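Side-chain contact in putative exported protein (Peptoclostridium difficile, PDB 5TTA), which is of unknown function but is probably exported, and belongs to a family placed in the E-set clan: residues K231-G235 with K236-N240. Sequence-based numbering, arbitrary orientation.
Sequences KSFQG and KEVSN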
ATOM      1  N   LYS A 231      -5.647  -0.561  35.545  1.00 25.84           N
ATOM      2  CA  LYS A 231      -6.650  -0.739  36.589  1.00 26.93           C
ATOM      3  C   LYS A 231      -6.460   0.275  37.721  1.00 26.09           C
ATOM      4  O   LYS A 231      -7.441   0.798  38.259  1.00 29.30           O
ATOM      5  CB  LYS A 231      -6.604  -2.181  37.106  1.00 26.21           C
ATOM      6  CG  LYS A 231      -7.649  -2.516  38.188  1.00 35.83           C
ATOM      7  CD  LYS A 231      -9.050  -2.026  37.801  1.00 51.80           C
ATOM      8  CE  LYS A 231      -9.585  -2.707  36.540  1.00 57.28           C
ATOM      9  NZ  LYS A 231     -11.012  -2.362  36.280  1.00 62.42           N
ATOM     10  N   SER A 232      -5.212   0.588  38.075  1.00 25.98           N
ATOM     11  CA  SER A 232      -4.974   1.542  39.156  1.00 30.18           C
ATOM     12  C   SER A 232      -5.399   2.962  38.797  1.00 29.23           C
ATOM     13  O   SER A 232      -5.836   3.718  39.676  1.00 27.86           O
ATOM     14  CB  SER A 232      -3.498   1.537  39.533  1.00 39.60           C
ATOM     15  OG  SER A 232      -3.113   0.275  40.035  1.00 38.91           O
ATOM     16  N   PHE A 233      -5.266   3.356  37.537  1.00 24.90           N
ATOM     17  CA  PHE A 233      -5.420   4.756  37.166  1.00 28.25           C
ATOM     18  C   PHE A 233      -6.684   5.078  36.377  1.00 22.26           C
ATOM     19  O   PHE A 233      -7.235   6.155  36.565  1.00 22.74           O
ATOM     20  CB  PHE A 233      -4.203   5.230  36.349  1.00 20.66           C
ATOM     21  CG  PHE A 233      -2.935   5.414  37.161  1.00 21.88           C
ATOM     22  CD1 PHE A 233      -1.818   4.616  36.929  1.00 31.55           C
ATOM     23  CD2 PHE A 233      -2.853   6.404  38.134  1.00 26.53           C
ATOM     24  CE1 PHE A 233      -0.634   4.789  37.665  1.00 27.07           C
ATOM     25  CE2 PHE A 233      -1.680   6.578  38.871  1.00 33.35           C
ATOM     26  CZ  PHE A 233      -0.565   5.774  38.621  1.00 26.94           C
ATOM     27  N   GLN A 234      -7.143   4.220  35.458  1.00 26.19           N
ATOM     28  CA  GLN A 234      -8.144   4.666  34.483  1.00 29.49           C
ATOM     29  C   GLN A 234      -9.462   4.969  35.182  1.00 32.10           C
ATOM     30  O   GLN A 234     -10.016   4.115  35.889  1.00 29.78           O
ATOM     31  CB  GLN A 234      -8.363   3.633  33.377  1.00 31.71           C
ATOM     32  CG  GLN A 234      -9.591   3.976  32.511  1.00 31.41           C
ATOM     33  CD  GLN A 234      -9.713   3.144  31.249  1.00 34.75           C
ATOM     34  OE1 GLN A 234     -10.046   3.663  30.171  1.00 34.30           O
ATOM     35  NE2 GLN A 234      -9.487   1.849  31.376  1.00 36.61           N
ATOM     36  N   GLY A 235      -9.945   6.201  35.003  1.00 23.55           N
ATOM     37  CA  GLY A 235     -11.143   6.673  35.658  1.00 26.92           C
ATOM     38  C   GLY A 235     -11.055   6.865  37.159  1.00 26.72           C
ATOM     39  O   GLY A 235     -12.091   6.975  37.808  1.00 28.96           O
ATOM     40  N   LYS A 236      -9.852   6.948  37.731  1.00 22.96           N
ATOM     41  CA  LYS A 236      -9.673   7.128  39.168  1.00 30.18           C
ATOM     42  C   LYS A 236      -9.020   8.471  39.463  1.00 26.52           C
ATOM     43  O   LYS A 236      -8.159   8.929  38.710  1.00 24.55           O
ATOM     44  CB  LYS A 236      -8.791   6.030  39.759  1.00 34.67           C
ATOM     45  CG  LYS A 236      -9.106   4.633  39.285  1.00 45.32           C
ATOM     46  CD  LYS A 236     -10.243   4.022  40.074  1.00 52.40           C
ATOM     47  CE  LYS A 236     -10.083   2.502  40.173  1.00 60.20           C
ATOM     48  NZ  LYS A 236      -8.999   2.055  41.127  1.00 66.40           N
ATOM     49  N   GLU A 237      -9.395   9.060  40.594  1.00 29.67           N
ATOM     50  CA  GLU A 237      -8.744  10.271  41.080  1.00 37.23           C
ATOM     51  C   GLU A 237      -7.307   9.967  41.516  1.00 33.06           C
ATOM     52  O   GLU A 237      -7.005   8.888  42.027  1.00 33.94           O
ATOM     53  CB  GLU A 237      -9.552  10.866  42.242  1.00 39.33           C
ATOM     54  CG  GLU A 237      -9.204  12.314  42.576  1.00 52.86           C
ATOM     55  CD  GLU A 237     -10.214  12.991  43.496  1.00 65.47           C
ATOM     56  OE1 GLU A 237     -11.270  12.388  43.789  1.00 66.01           O
ATOM     57  OE2 GLU A 237      -9.947  14.134  43.929  1.00 67.47           O
ATOM     58  N   VAL A 238      -6.411  10.930  41.293  1.00 29.69           N
ATOM     59  CA  VAL A 238      -4.979  10.785  41.556  1.00 29.48           C
ATOM     60  C   VAL A 238      -4.501  12.041  42.272  1.00 32.26           C
ATOM     61  O   VAL A 238      -4.959  13.145  41.959  1.00 27.36           O
ATOM     62  CB  VAL A 238      -4.183  10.589  40.252  1.00 26.07           C
ATOM     63  CG1 VAL A 238      -2.659  10.584  40.531  1.00 22.15           C
ATOM     64  CG2 VAL A 238      -4.602   9.311  39.547  1.00 26.45           C
ATOM     65  N   SER A 239      -3.578  11.885  43.223  1.00 24.03           N
ATOM     66  CA  SER A 239      -3.124  13.036  43.996  1.00 26.33           C
ATOM     67  C   SER A 239      -2.259  13.961  43.133  1.00 27.97           C
ATOM     68  O   SER A 239      -1.679  13.564  42.112  1.00 23.33           O
ATOM     69  CB  SER A 239      -2.346  12.595  45.242  1.00 33.97           C
ATOM     70  OG  SER A 239      -1.019  12.216  44.909  1.00 29.07           O
ATOM     71  N   ASN A 240      -2.206  15.233  43.535  1.00 36.47           N
ATOM     72  CA  ASN A 240      -1.433  16.184  42.742  1.00 48.63           C
ATOM     73  C   ASN A 240       0.053  15.886  42.835  1.00 38.45           C
ATOM     74  O   ASN A 240       0.779  16.096  41.861  1.00 37.25           O
ATOM     75  CB  ASN A 240      -1.728  17.622  43.173  1.00 53.12           C
ATOM     76  CG  ASN A 240      -2.976  18.177  42.507  1.00 52.29           C
ATOM     77  OD1 ASN A 240      -4.082  18.063  43.038  1.00 52.84           O
ATOM     78  ND2 ASN A 240      -2.807  18.756  41.325  1.00 54.82           N
TER
HETATM   79  O   HOH W   1      -6.576   4.131  42.269  1.00 36.61           O
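The backbone N of Lys-236 donates to O of Phe-233 over 3.0 Å, closing a type II beta turn at the C-terminal end of helix 226-233. The bond is moderately straight (156° at the hydrogen). Gln-234 and Gly-235 occupy the two central positions; Gln-234 is the first residue to leave helical geometry, and Gly-235 takes the positive phi (69°) usual for the third residue of this turn.

From the turn the side chain of Lys-236 folds back over the last carbonyls of the helix. Its CG lies beside the backbone N (chi1 -44°), which brings CG to 3.4 Å from O of Ser-232, and further bends down the chain carry CE and NZ on toward Lys-231. The ammonium group is held loosely: NZ makes a weak 3.5 Å bond to O of Lys-231, and a water that donates to O of Ser-232 at 2.7 Å also accepts weakly from NZ. A positive charge here probably interacts favourably with the negative end of the helix dipole. The amine of Lys-231 remains 6.9 Å away, measured NZ to NZ.

Beyond the turn the chain runs extended toward helix 240-244, and Val-238 directs its side chain back to the helix end. Phe-233 also packs against Leu-80 and Tyr-82 of strand 72-82 and meets the ring of Trp-229, while Val-238 also touches Tyr-82 and is hydrogen-bonded through its backbone to Gly-86. The exit from the helix is thereby seated on the antiparallel sheet. Between Phe-233 and Val-238 the touch is apolar and edge-on, the methyl CG2 of Val-238 lying near the ring plane, 3.7 Å from CD2 of Phe-233.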